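Local structure of BtGH115A (Bacteroides thetaiotaomicron, 5BY3) at residues V160-I165 against Q427-L432; R205-T210 against F447-W452; G675-F680 against V758-D763; A669-K674 against G765-Q770. The protein acts as a glycoside hydrolase of family GH115, a 4-O-methyl-alpha-glucuronidase with specificity for decorated arabinogalactans. All blocks are in the same frame, centred on the assembly; numbering follows the deposited sequence.

Overall arrangement
Contacts 1 and 2 are neighbours in the GH115 catalytic region, their centres about 8 Å apart. Contact 1 joins strands 162-166 and 429-433, the first and last of a parallel eight-stranded barrel sheet; contact 2 sets the turn between helix 193-205 and strand 210-212 against helix 441-452. Their segments alternate along the chain, so they interlock where the barrel closes. Contacts 3 and 4 come later, in the C-terminal beta domain, with centres about 9 Å apart. Contact 3 is nested inside the loop closed by contact 4; it pairs strands 677-682 and 755-761 of one sheet, contact 4 strands 670-672 and 766-772 of the sheet packed against it. Contacts 1 and 3 are about 35 Å apart, centre to centre.

Contact 1. Residues V160-I165 against Q427-L432; sequences VEYRGI and QKMWIL
The carbonyl of Gln427 meets the first residue of the partner segment, its O lying 3.7 Å from CA of Val160. Lys428 is used twice. Its backbone O accepts the N-H of Tyr162, while its side chain runs alongside that of Glu161, both pointing the same way. A bend at chi2 (74°) swings the ammonium group round, so that NZ stands 3.2 Å from Glu161 OE1 in a salt bridge whose hydrogen bond is weak. Met429, present as selenomethionine, lays CG 3.5 Å from CB of Tyr162, and the two side chains cross obliquely. Here the parallel register is set: Tyr162 pairs with Met429 and Ile165 with Leu432, the short strands running within 7° of each other. This is the seam between the first and last strands of a TIM barrel; Tyr162, Met429 and Ile431 face its interior, whereas Trp430, Leu432 and Ile165 face helix 441-452. Trp430 ties the strands through both of its backbone polar atoms, its N donating to Tyr162 O (2.7 Å) and its O accepting Gly164 N (3.0 Å). Val160 makes a CH-pi contact with the indole: CG2 lies over the face of the six-membered ring of Trp430, 3.7 Å from its centroid, while CG1 rests near CG of the same indole. The indole NE1 is bonded to Ile426 O. Ile431 then curls CD1 over the backbone of Gly164, 4.0 Å from its N, where a side chain would be crowded. Finally, Leu432 N donates to Gly164 O at 3.0 Å, and Leu432 O receives the CA-H of Ile165.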
loop_
_atom_site.group_PDB
_atom_site.type_symbol
_atom_site.label_atom_id
_atom_site.label_comp_id
_atom_site.label_asym_id
_atom_site.label_seq_id
_atom_site.Cartn_x
_atom_site.Cartn_y
_atom_site.Cartn_z
ATOM N N VAL A 160 -9.806 5.959 -10.006
ATOM C CA VAL A 160 -9.249 7.019 -9.142
ATOM C C VAL A 160 -8.423 7.986 -9.985
ATOM O O VAL A 160 -7.646 7.551 -10.872
ATOM C CB VAL A 160 -8.502 6.415 -7.925
ATOM C CG1 VAL A 160 -7.809 7.478 -7.053
ATOM C CG2 VAL A 160 -9.477 5.584 -7.077
ATOM N N GLU A 161 -8.624 9.290 -9.743
ATOM C CA GLU A 161 -8.063 10.339 -10.627
ATOM C C GLU A 161 -6.540 10.551 -10.461
ATOM O O GLU A 161 -5.810 10.686 -11.466
ATOM C CB GLU A 161 -8.831 11.679 -10.532
ATOM C CG GLU A 161 -8.704 12.487 -11.826
ATOM C CD GLU A 161 -9.197 13.934 -11.793
ATOM O OE1 GLU A 161 -9.742 14.394 -10.771
ATOM O OE2 GLU A 161 -9.035 14.624 -12.830
ATOM N N TYR A 162 -6.082 10.557 -9.212
ATOM C CA TYR A 162 -4.655 10.612 -8.932
ATOM C C TYR A 162 -4.215 9.400 -8.107
ATOM O O TYR A 162 -4.783 9.109 -7.038
ATOM C CB TYR A 162 -4.287 11.909 -8.216
ATOM C CG TYR A 162 -4.432 13.093 -9.118
ATOM C CD1 TYR A 162 -3.388 13.468 -9.965
ATOM C CD2 TYR A 162 -5.630 13.817 -9.175
ATOM C CE1 TYR A 162 -3.509 14.564 -10.813
ATOM C CE2 TYR A 162 -5.767 14.904 -10.025
ATOM C CZ TYR A 162 -4.696 15.271 -10.830
ATOM O OH TYR A 162 -4.808 16.335 -11.664
ATOM N N ARG A 163 -3.205 8.682 -8.608
ATOM C CA ARG A 163 -2.759 7.493 -7.898
ATOM C C ARG A 163 -1.272 7.391 -7.962
ATOM O O ARG A 163 -0.628 7.643 -8.974
ATOM C CB ARG A 163 -3.490 6.236 -8.385
ATOM C CG ARG A 163 -3.534 6.143 -9.874
ATOM C CD ARG A 163 -4.847 5.759 -10.558
ATOM N NE ARG A 163 -4.391 5.802 -11.954
ATOM C CZ ARG A 163 -4.463 6.872 -12.756
ATOM N NH1 ARG A 163 -5.122 7.984 -12.378
ATOM N NH2 ARG A 163 -3.928 6.807 -13.969
ATOM N N GLY A 164 -0.699 7.053 -6.842
ATOM C CA GLY A 164 0.728 7.171 -6.809
ATOM C C GLY A 164 1.295 6.559 -5.588
ATOM O O GLY A 164 0.564 6.002 -4.753
ATOM N N ILE A 165 2.615 6.697 -5.493
ATOM C CA ILE A 165 3.370 6.150 -4.398
ATOM C C ILE A 165 4.201 7.225 -3.741
ATOM O O ILE A 165 4.526 8.244 -4.344
ATOM C CB ILE A 165 4.299 4.993 -4.888
ATOM C CG1 ILE A 165 5.506 5.539 -5.696
ATOM C CG2 ILE A 165 3.476 3.908 -5.617
ATOM C CD1 ILE A 165 6.573 4.509 -6.036
ATOM N N GLN A 427 -12.390 9.158 -3.848
ATOM C CA GLN A 427 -12.237 8.805 -5.270
ATOM C C GLN A 427 -11.309 9.721 -6.072
ATOM O O GLN A 427 -11.118 9.554 -7.293
ATOM C CB GLN A 427 -13.597 8.779 -5.965
ATOM C CG GLN A 427 -14.673 7.928 -5.308
ATOM C CD GLN A 427 -15.920 7.751 -6.180
ATOM O OE1 GLN A 427 -16.026 8.286 -7.293
ATOM N NE2 GLN A 427 -16.866 6.986 -5.674
ATOM N N LYS A 428 -10.741 10.707 -5.411
ATOM C CA LYS A 428 -9.968 11.675 -6.146
ATOM C C LYS A 428 -8.479 11.258 -6.213
ATOM O O LYS A 428 -7.834 11.357 -7.275
ATOM C CB LYS A 428 -10.169 13.067 -5.505
ATOM C CG LYS A 428 -9.536 14.235 -6.231
ATOM C CD LYS A 428 -10.278 14.629 -7.499
ATOM C CE LYS A 428 -9.726 15.970 -7.965
ATOM N NZ LYS A 428 -10.704 16.726 -8.805
HETATM N N MSE A 429 -7.952 10.784 -5.088
HETATM C CA MSE A 429 -6.527 10.711 -4.908
HETATM C C MSE A 429 -6.178 9.627 -3.921
HETATM O O MSE A 429 -6.585 9.671 -2.747
HETATM C CB MSE A 429 -6.062 12.079 -4.409
HETATM C CG MSE A 429 -4.634 12.458 -4.766
HETATM SE SE MSE A 429 -4.147 14.274 -4.139
HETATM C CE MSE A 429 -5.336 15.267 -5.379
ATOM N N TRP A 430 -5.413 8.645 -4.407
ATOM C CA TRP A 430 -4.884 7.554 -3.581
ATOM C C TRP A 430 -3.361 7.550 -3.646
ATOM O O TRP A 430 -2.750 7.624 -4.729
ATOM C CB TRP A 430 -5.383 6.230 -4.107
ATOM C CG TRP A 430 -6.816 5.876 -3.864
ATOM C CD1 TRP A 430 -7.827 6.677 -3.388
ATOM C CD2 TRP A 430 -7.405 4.608 -4.132
ATOM N NE1 TRP A 430 -8.999 5.963 -3.305
ATOM C CE2 TRP A 430 -8.772 4.691 -3.753
ATOM C CE3 TRP A 430 -6.900 3.390 -4.625
ATOM C CZ2 TRP A 430 -9.647 3.609 -3.869
ATOM C CZ3 TRP A 430 -7.764 2.312 -4.737
ATOM C CH2 TRP A 430 -9.129 2.427 -4.367
ATOM N N ILE A 431 -2.760 7.469 -2.477
ATOM C CA ILE A 431 -1.330 7.560 -2.340
ATOM C C ILE A 431 -0.884 6.524 -1.343
ATOM O O ILE A 431 -1.337 6.501 -0.146
ATOM C CB ILE A 431 -0.844 8.950 -1.854
ATOM C CG1 ILE A 431 -1.196 10.074 -2.838
ATOM C CG2 ILE A 431 0.662 8.891 -1.551
ATOM C CD1 ILE A 431 -0.477 10.087 -4.189
ATOM N N LEU A 432 0.033 5.678 -1.835
ATOM C CA LEU A 432 0.552 4.555 -1.067
ATOM C C LEU A 432 1.965 4.801 -0.531
ATOM O O LEU A 432 2.898 5.073 -1.304
ATOM C CB LEU A 432 0.516 3.313 -1.949
ATOM C CG LEU A 432 0.872 1.918 -1.405
ATOM C CD1 LEU A 432 0.017 1.513 -0.218
ATOM C CD2 LEU A 432 0.692 0.958 -2.554
#

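Contact 2. Residues R205-T210 against F447-W452; sequences RLRANT and FMDMAW
Arg207 lies flat on the indole of Trp452, the guanidinium and ring centres 4.0 Å apart and the planes at 19°. NH1 comes closest, 3.5 Å from CD1 of Trp452, and CZ makes an off-centre cation-pi contact with the five-membered ring. The aliphatic part adds to the stack: with the chain bent at chi2 (102°), CD passes over the face of that same ring, and CB reaches CE3 of Trp452 at 3.7 Å. Electrostatically, NH1 of Arg207 forms a salt bridge with Asp449 OD1 at 3.5 Å, the carboxylate lying near the guanidinium edge with its plane turned 65° away; the other oxygen, OD2, is bonded to His465. One water ties this pair to the backbone, accepting from Arg207 NH1 and donating to Asp449 OD1 and Leu206 O, each at 2.9 Å. Replacing Arg207 with a leucine would probably leave Asp449 OD1 without its charged mate, this water without a donor, and the indole face partly uncovered. Apolar packing is looser: CB of Leu206 lies 4.1 Å from CG of the selenomethionine Met448, whose SE lies 4.0 Å from CB of Ala208. Arg207 adopts positive phi in a Schellman motif ending helix 193-205, just ahead of strand 210-212. Helix 441-452 lies between this turn and strands 162-166 and 429-433, with Met448 also touching Ile165 and Ala451 touching Trp430.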
loop_
_atom_site.group_PDB
_atom_site.type_symbol
_atom_site.label_atom_id
_atom_site.label_comp_id
_atom_site.label_asym_id
_atom_site.label_seq_id
_atom_site.Cartn_x
_atom_site.Cartn_y
_atom_site.Cartn_z
ATOM N N ARG A 205 3.859 1.830 -16.053
ATOM C CA ARG A 205 3.408 0.455 -16.284
ATOM C C ARG A 205 2.311 0.050 -15.301
ATOM O O ARG A 205 1.527 -0.855 -15.603
ATOM C CB ARG A 205 4.571 -0.512 -16.158
ATOM C CG ARG A 205 5.553 -0.481 -17.288
ATOM C CD ARG A 205 6.510 -1.669 -17.083
ATOM N NE ARG A 205 7.665 -1.720 -17.988
ATOM C CZ ARG A 205 7.591 -1.915 -19.304
ATOM N NH1 ARG A 205 6.405 -2.031 -19.911
ATOM N NH2 ARG A 205 8.705 -1.956 -20.035
ATOM N N LEU A 206 2.295 0.680 -14.118
ATOM C CA LEU A 206 1.243 0.473 -13.138
ATOM C C LEU A 206 0.009 1.389 -13.327
ATOM O O LEU A 206 -0.979 1.288 -12.573
ATOM C CB LEU A 206 1.813 0.604 -11.719
ATOM C CG LEU A 206 2.767 -0.466 -11.195
ATOM C CD1 LEU A 206 3.446 0.020 -9.925
ATOM C CD2 LEU A 206 2.048 -1.784 -10.970
ATOM N N ARG A 207 0.084 2.252 -14.348
ATOM C CA ARG A 207 -0.903 3.325 -14.677
ATOM C C ARG A 207 -1.084 4.354 -13.573
ATOM O O ARG A 207 -2.155 4.901 -13.412
ATOM C CB ARG A 207 -2.294 2.796 -15.106
ATOM C CG ARG A 207 -2.339 1.700 -16.161
ATOM C CD ARG A 207 -2.602 0.376 -15.459
ATOM N NE ARG A 207 -3.266 -0.561 -16.354
ATOM C CZ ARG A 207 -3.950 -1.634 -15.990
ATOM N NH1 ARG A 207 -4.117 -1.987 -14.707
ATOM N NH2 ARG A 207 -4.488 -2.349 -16.954
ATOM N N ALA A 208 -0.046 4.568 -12.783
ATOM C CA ALA A 208 -0.047 5.543 -11.717
ATOM C C ALA A 208 0.416 6.838 -12.365
ATOM O O ALA A 208 1.102 6.814 -13.420
ATOM C CB ALA A 208 0.907 5.107 -10.607
ATOM N N ASN A 209 0.026 7.971 -11.778
ATOM C CA ASN A 209 0.375 9.265 -12.381
ATOM C C ASN A 209 1.094 10.232 -11.465
ATOM O O ASN A 209 1.561 11.277 -11.937
ATOM C CB ASN A 209 -0.840 9.934 -13.050
ATOM C CG ASN A 209 -2.009 10.115 -12.111
ATOM O OD1 ASN A 209 -1.874 10.007 -10.881
ATOM N ND2 ASN A 209 -3.190 10.385 -12.690
ATOM N N THR A 210 1.209 9.859 -10.186
ATOM C CA THR A 210 1.643 10.754 -9.112
ATOM C C THR A 210 2.843 10.169 -8.322
ATOM O O THR A 210 2.971 8.968 -8.207
ATOM C CB THR A 210 0.438 11.034 -8.183
ATOM O OG1 THR A 210 -0.665 11.533 -8.962
ATOM C CG2 THR A 210 0.776 11.996 -7.090
ATOM N N PHE A 447 -3.066 -2.390 -5.033
ATOM C CA PHE A 447 -3.481 -1.033 -4.824
ATOM C C PHE A 447 -3.679 -0.302 -6.164
ATOM O O PHE A 447 -4.671 0.382 -6.344
ATOM C CB PHE A 447 -2.415 -0.334 -3.975
ATOM C CG PHE A 447 -2.863 0.956 -3.335
ATOM C CD1 PHE A 447 -2.682 2.175 -3.988
ATOM C CD2 PHE A 447 -3.434 0.955 -2.057
ATOM C CE1 PHE A 447 -3.087 3.369 -3.394
ATOM C CE2 PHE A 447 -3.825 2.148 -1.455
ATOM C CZ PHE A 447 -3.640 3.347 -2.131
HETATM N N MSE A 448 -2.745 -0.471 -7.099
HETATM C CA MSE A 448 -2.757 0.309 -8.347
HETATM C C MSE A 448 -3.819 -0.184 -9.277
HETATM O O MSE A 448 -4.418 0.637 -9.986
HETATM C CB MSE A 448 -1.416 0.424 -9.093
HETATM C CG MSE A 448 -0.353 1.192 -8.311
HETATM SE SE MSE A 448 -0.910 2.992 -7.711
HETATM C CE MSE A 448 0.166 3.004 -6.085
ATOM N N ASP A 449 -4.046 -1.502 -9.277
ATOM C CA ASP A 449 -5.197 -2.126 -9.960
ATOM C C ASP A 449 -6.524 -1.617 -9.419
ATOM O O ASP A 449 -7.433 -1.328 -10.204
ATOM C CB ASP A 449 -5.182 -3.665 -9.863
ATOM C CG ASP A 449 -4.148 -4.323 -10.797
ATOM O OD1 ASP A 449 -3.639 -3.644 -11.708
ATOM O OD2 ASP A 449 -3.830 -5.520 -10.611
HETATM N N MSE A 450 -6.627 -1.513 -8.084
HETATM C CA MSE A 450 -7.842 -1.029 -7.433
HETATM C C MSE A 450 -8.152 0.344 -7.953
HETATM O O MSE A 450 -9.251 0.582 -8.435
HETATM C CB MSE A 450 -7.734 -1.108 -5.925
HETATM C CG MSE A 450 -8.143 -2.528 -5.572
HETATM SE SE MSE A 450 -7.842 -2.856 -3.663
HETATM C CE MSE A 450 -9.679 -2.249 -3.249
ATOM N N ALA A 451 -7.134 1.190 -7.964
ATOM C CA ALA A 451 -7.227 2.606 -8.291
ATOM C C ALA A 451 -7.470 2.803 -9.768
ATOM O O ALA A 451 -8.062 3.810 -10.167
ATOM C CB ALA A 451 -5.957 3.337 -7.854
ATOM N N TRP A 452 -7.021 1.841 -10.574
ATOM C CA TRP A 452 -7.202 1.939 -12.013
ATOM C C TRP A 452 -8.566 1.427 -12.463
ATOM O O TRP A 452 -9.201 2.054 -13.326
ATOM C CB TRP A 452 -6.065 1.283 -12.794
ATOM C CG TRP A 452 -6.349 1.290 -14.298
ATOM C CD1 TRP A 452 -6.824 0.259 -15.031
ATOM C CD2 TRP A 452 -6.223 2.399 -15.204
ATOM N NE1 TRP A 452 -6.964 0.627 -16.337
ATOM C CE2 TRP A 452 -6.618 1.940 -16.475
ATOM C CE3 TRP A 452 -5.826 3.739 -15.057
ATOM C CZ2 TRP A 452 -6.655 2.773 -17.612
ATOM C CZ3 TRP A 452 -5.829 4.574 -16.201
ATOM C CH2 TRP A 452 -6.256 4.084 -17.452
HETATM O O HOH W 1 -2.106 -1.351 -12.739
HETATM O O HOH W 2 -2.879 2.885 -11.241
#

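Contact 3. Residues G675-F680 against V758-D763; sequences GDALTF and VIKALD
Gly675 N donates to Ala761 O at 2.7 Å, the shortest polar bond between the segments, made where strand 755-761 ends and just ahead of strand 677-682. Next along, Asp676 O accepts Ala761 N (2.9 Å) and receives the CA-H of Lys760. Leu678 and Ile759 form a hydrogen-bonded antiparallel pair, bonded both ways, flanked by the non-hydrogen-bonded pairs Ala677-Lys760 and Thr679-Val758. Lys760 runs out extended, CG anti to the backbone N (chi1 -171°), and this lays CG 3.3 Å from Asp676 O and CE 3.5 Å from Gly675 O, while its CB lies 4.0 Å from CB of Ala677. A glycine here would probably leave those two carbonyls without their aliphatic cover and open a gap beside CB of Ala677. On the same face, Val758 and Thr679 lie side by side, CG2 of the valine 3.4 Å from OG1 of the threonine. The opposite face is apolar: CD1 of Ile759 approaches CE1 of Phe680 at 3.8 Å, and the Phe680 ring stacks with Trp647. Strand 677-682 is the edge of a four-stranded antiparallel sheet whose inner face, with Leu678 and Ile759, packs on strand 766-772, consistent with the two-sheet beta sandwich of a galactose-binding-like domain.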
loop_
_atom_site.group_PDB
_atom_site.type_symbol
_atom_site.label_atom_id
_atom_site.label_comp_id
_atom_site.label_asym_id
_atom_site.label_seq_id
_atom_site.Cartn_x
_atom_site.Cartn_y
_atom_site.Cartn_z
ATOM N N GLY A 675 -27.649 -3.089 12.445
ATOM C CA GLY A 675 -28.963 -3.660 12.756
ATOM C C GLY A 675 -29.125 -5.159 12.555
ATOM O O GLY A 675 -30.123 -5.709 13.008
ATOM N N ASP A 676 -28.185 -5.820 11.865
ATOM C CA ASP A 676 -28.195 -7.300 11.737
ATOM C C ASP A 676 -27.553 -7.970 12.922
ATOM O O ASP A 676 -26.833 -7.327 13.693
ATOM C CB ASP A 676 -27.533 -7.790 10.449
ATOM C CG ASP A 676 -28.354 -7.468 9.217
ATOM O OD1 ASP A 676 -29.390 -6.770 9.347
ATOM O OD2 ASP A 676 -27.969 -7.920 8.111
ATOM N N ALA A 677 -27.836 -9.263 13.064
ATOM C CA ALA A 677 -27.317 -10.081 14.153
ATOM C C ALA A 677 -26.936 -11.437 13.661
ATOM O O ALA A 677 -27.552 -11.959 12.740
ATOM C CB ALA A 677 -28.339 -10.236 15.271
ATOM N N LEU A 678 -25.892 -11.972 14.289
ATOM C CA LEU A 678 -25.549 -13.383 14.271
ATOM C C LEU A 678 -25.950 -14.074 15.588
ATOM O O LEU A 678 -25.937 -13.466 16.675
ATOM C CB LEU A 678 -24.056 -13.543 14.020
ATOM C CG LEU A 678 -23.580 -13.736 12.577
ATOM C CD1 LEU A 678 -24.454 -13.041 11.518
ATOM C CD2 LEU A 678 -22.103 -13.360 12.478
ATOM N N THR A 679 -26.285 -15.354 15.473
ATOM C CA THR A 679 -26.878 -16.129 16.551
ATOM C C THR A 679 -26.056 -17.433 16.635
ATOM O O THR A 679 -25.976 -18.189 15.662
ATOM C CB THR A 679 -28.383 -16.360 16.230
ATOM O OG1 THR A 679 -29.077 -15.097 16.130
ATOM C CG2 THR A 679 -29.096 -17.273 17.252
ATOM N N PHE A 680 -25.386 -17.657 17.767
ATOM C CA PHE A 680 -24.555 -18.866 17.970
ATOM C C PHE A 680 -25.174 -19.740 19.041
ATOM O O PHE A 680 -25.705 -19.225 20.025
ATOM C CB PHE A 680 -23.127 -18.517 18.397
ATOM C CG PHE A 680 -22.376 -17.735 17.380
ATOM C CD1 PHE A 680 -22.481 -16.351 17.332
ATOM C CD2 PHE A 680 -21.588 -18.377 16.451
ATOM C CE1 PHE A 680 -21.811 -15.624 16.373
ATOM C CE2 PHE A 680 -20.903 -17.655 15.496
ATOM C CZ PHE A 680 -21.016 -16.278 15.453
ATOM N N VAL A 758 -26.546 -14.082 20.987
ATOM C CA VAL A 758 -26.820 -13.183 19.872
ATOM C C VAL A 758 -25.896 -11.946 19.901
ATOM O O VAL A 758 -25.920 -11.149 20.856
ATOM C CB VAL A 758 -28.330 -12.843 19.794
ATOM C CG1 VAL A 758 -28.621 -11.698 18.827
ATOM C CG2 VAL A 758 -29.119 -14.088 19.400
ATOM N N ILE A 759 -25.068 -11.834 18.854
ATOM C CA ILE A 759 -24.215 -10.646 18.558
ATOM C C ILE A 759 -24.863 -9.749 17.486
ATOM O O ILE A 759 -24.979 -10.143 16.319
ATOM C CB ILE A 759 -22.767 -11.065 18.147
ATOM C CG1 ILE A 759 -22.069 -11.790 19.305
ATOM C CG2 ILE A 759 -21.942 -9.857 17.731
ATOM C CD1 ILE A 759 -21.083 -12.857 18.888
ATOM N N LYS A 760 -25.289 -8.557 17.887
ATOM C CA LYS A 760 -25.935 -7.614 16.975
ATOM C C LYS A 760 -25.059 -6.380 16.691
ATOM O O LYS A 760 -24.508 -5.788 17.624
ATOM C CB LYS A 760 -27.284 -7.184 17.557
ATOM C CG LYS A 760 -28.140 -6.366 16.607
ATOM C CD LYS A 760 -29.508 -6.062 17.181
ATOM C CE LYS A 760 -30.149 -4.935 16.400
ATOM N NZ LYS A 760 -31.634 -4.913 16.550
ATOM N N ALA A 761 -24.948 -5.981 15.422
ATOM C CA ALA A 761 -24.209 -4.772 15.072
ATOM C C ALA A 761 -25.072 -3.532 15.226
ATOM O O ALA A 761 -26.169 -3.469 14.647
ATOM C CB ALA A 761 -23.711 -4.851 13.646
ATOM N N LEU A 762 -24.557 -2.539 15.959
ATOM C CA LEU A 762 -25.192 -1.220 16.100
ATOM C C LEU A 762 -24.664 -0.142 15.153
ATOM O O LEU A 762 -25.368 0.828 14.869
ATOM C CB LEU A 762 -25.081 -0.717 17.547
ATOM C CG LEU A 762 -26.244 -0.955 18.527
ATOM C CD1 LEU A 762 -26.962 -2.289 18.327
ATOM C CD2 LEU A 762 -25.712 -0.834 19.954
ATOM N N ASP A 763 -23.427 -0.303 14.683
ATOM C CA ASP A 763 -22.810 0.670 13.780
ATOM C C ASP A 763 -22.396 0.020 12.484
ATOM O O ASP A 763 -22.457 -1.222 12.359
ATOM C CB ASP A 763 -21.643 1.382 14.467
ATOM C CG ASP A 763 -22.088 2.141 15.702
ATOM O OD1 ASP A 763 -22.816 3.158 15.555
ATOM O OD2 ASP A 763 -21.735 1.717 16.821
#

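Contact 4. Residues A669-K674 against G765-Q770; sequences AAEIKK and GVILDQ
Strands 670-672 and 766-770 pair antiparallel in the second sheet of the C-terminal beta domain, where Ala670 faces Leu768 as a hydrogen-bonded pair and Glu671 faces Ile767 as a non-hydrogen-bonded one. Ala670 N donates to Leu768 O (2.9 Å) and Leu768 N returns the bond to Ala670 O (3.0 Å); Ile672 N donates to Val766 O (3.0 Å). The short strands diverge markedly from antiparallel, their directions 134° apart. Apolar carbons meet on both faces. CG2 of Ile767 reaches CB of Ala669 at 3.9 Å, while its CG1 leans on CB of Glu671; on the other face, CD1 of Ile672 lies 4.1 Å from CB of Leu768. That second face, with Ile672, Val766 and Leu768, turns to the neighbouring sheet, where Leu678, Phe680 and Ala761 press against it. A classic beta bulge interrupts strand 766-772, Asp769 and Gln770 standing across from the single Arg695 of strand 689-696. Asp769 has CG anti to the backbone N (chi1 -155°), which brings OD1 to 3.4 Å from CB of Ala669; OD2 is bonded to Gln740 and to the backbone N of Tyr665. The extended Glu671 reaches Lys673 of its own segment, whose NZ makes a hydrogen-bonded salt bridge to Glu671 OE1 at 2.8 Å, well out of the carboxylate plane. The pairing thus rests on backbone bonds and methyl and methylene contacts, while the acidic groups find polar partners outside the opposing segment.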
loop_
_atom_site.group_PDB
_atom_site.type_symbol
_atom_site.label_atom_id
_atom_site.label_comp_id
_atom_site.label_asym_id
_atom_site.label_seq_id
_atom_site.Cartn_x
_atom_site.Cartn_y
_atom_site.Cartn_z
ATOM N N ALA A 669 -13.231 -13.855 8.578
ATOM C CA ALA A 669 -13.908 -12.650 9.069
ATOM C C ALA A 669 -15.066 -12.230 8.152
ATOM O O ALA A 669 -14.975 -12.426 6.935
ATOM C CB ALA A 669 -12.921 -11.498 9.272
ATOM N N ALA A 670 -16.134 -11.656 8.742
ATOM C CA ALA A 670 -17.370 -11.296 7.995
ATOM C C ALA A 670 -18.053 -10.049 8.537
ATOM O O ALA A 670 -18.061 -9.846 9.744
ATOM C CB ALA A 670 -18.357 -12.454 8.006
ATOM N N GLU A 671 -18.640 -9.246 7.650
ATOM C CA GLU A 671 -19.246 -7.969 8.038
ATOM C C GLU A 671 -20.675 -8.172 8.489
ATOM O O GLU A 671 -21.484 -8.711 7.748
ATOM C CB GLU A 671 -19.207 -6.950 6.897
ATOM C CG GLU A 671 -19.822 -5.600 7.281
ATOM C CD GLU A 671 -20.025 -4.643 6.104
ATOM O OE1 GLU A 671 -20.083 -5.112 4.938
ATOM O OE2 GLU A 671 -20.156 -3.412 6.353
ATOM N N ILE A 672 -20.984 -7.764 9.712
ATOM C CA ILE A 672 -22.377 -7.759 10.167
ATOM C C ILE A 672 -22.847 -6.352 9.941
ATOM O O ILE A 672 -22.325 -5.418 10.552
ATOM C CB ILE A 672 -22.529 -8.140 11.647
ATOM C CG1 ILE A 672 -21.795 -9.445 11.933
ATOM C CG2 ILE A 672 -23.998 -8.230 12.025
ATOM C CD1 ILE A 672 -21.541 -9.702 13.410
ATOM N N LYS A 673 -23.809 -6.199 9.038
ATOM C CA LYS A 673 -24.318 -4.870 8.694
ATOM C C LYS A 673 -25.046 -4.341 9.912
ATOM O O LYS A 673 -25.481 -5.129 10.773
ATOM C CB LYS A 673 -25.252 -4.902 7.467
ATOM C CG LYS A 673 -24.652 -5.440 6.169
ATOM C CD LYS A 673 -23.585 -4.510 5.607
ATOM C CE LYS A 673 -23.245 -4.818 4.154
ATOM N NZ LYS A 673 -22.215 -3.860 3.639
ATOM N N LYS A 674 -25.126 -3.012 9.993
ATOM C CA LYS A 674 -25.853 -2.278 11.036
ATOM C C LYS A 674 -27.242 -2.879 11.198
ATOM O O LYS A 674 -27.907 -3.178 10.207
ATOM C CB LYS A 674 -25.958 -0.789 10.651
ATOM C CG LYS A 674 -26.430 0.137 11.758
ATOM C CD LYS A 674 -26.298 1.585 11.325
ATOM C CE LYS A 674 -27.251 2.464 12.130
ATOM N NZ LYS A 674 -27.005 3.918 11.930
ATOM N N GLY A 765 -19.333 -0.324 10.076
ATOM C CA GLY A 765 -18.290 -1.273 9.621
ATOM C C GLY A 765 -17.760 -2.234 10.673
ATOM O O GLY A 765 -16.572 -2.168 11.042
ATOM N N VAL A 766 -18.652 -3.115 11.148
ATOM C CA VAL A 766 -18.390 -4.056 12.254
ATOM C C VAL A 766 -18.009 -5.380 11.642
ATOM O O VAL A 766 -18.815 -5.986 10.902
ATOM C CB VAL A 766 -19.652 -4.295 13.098
ATOM C CG1 VAL A 766 -19.473 -5.433 14.096
ATOM C CG2 VAL A 766 -20.075 -3.008 13.793
ATOM N N ILE A 767 -16.793 -5.844 11.919
ATOM C CA ILE A 767 -16.371 -7.054 11.241
ATOM C C ILE A 767 -15.915 -8.050 12.269
ATOM O O ILE A 767 -14.906 -7.819 12.951
ATOM C CB ILE A 767 -15.285 -6.781 10.182
ATOM C CG1 ILE A 767 -15.856 -5.943 9.057
ATOM C CG2 ILE A 767 -14.765 -8.078 9.584
ATOM C CD1 ILE A 767 -14.913 -4.843 8.621
ATOM N N LEU A 768 -16.681 -9.139 12.370
ATOM C CA LEU A 768 -16.403 -10.226 13.298
ATOM C C LEU A 768 -15.349 -11.163 12.738
ATOM O O LEU A 768 -15.380 -11.507 11.559
ATOM C CB LEU A 768 -17.695 -10.990 13.652
ATOM C CG LEU A 768 -17.546 -12.132 14.681
ATOM C CD1 LEU A 768 -17.243 -11.660 16.099
ATOM C CD2 LEU A 768 -18.761 -13.055 14.676
ATOM N N ASP A 769 -14.427 -11.574 13.604
ATOM C CA ASP A 769 -13.344 -12.503 13.261
ATOM C C ASP A 769 -13.531 -13.813 14.002
ATOM O O ASP A 769 -13.716 -14.828 13.376
ATOM C CB ASP A 769 -11.962 -11.899 13.586
ATOM C CG ASP A 769 -10.846 -12.496 12.743
ATOM O OD1 ASP A 769 -11.192 -13.108 11.736
ATOM O OD2 ASP A 769 -9.631 -12.337 13.045
ATOM N N GLN A 770 -13.474 -13.797 15.329
ATOM C CA GLN A 770 -13.614 -15.026 16.124
ATOM C C GLN A 770 -14.512 -14.826 17.325
ATOM O O GLN A 770 -14.740 -13.701 17.752
ATOM C CB GLN A 770 -12.267 -15.530 16.597
ATOM C CG GLN A 770 -11.334 -15.885 15.444
ATOM C CD GLN A 770 -9.912 -16.186 15.884
ATOM O OE1 GLN A 770 -9.228 -15.333 16.452
ATOM N NE2 GLN A 770 -9.465 -17.401 15.636
#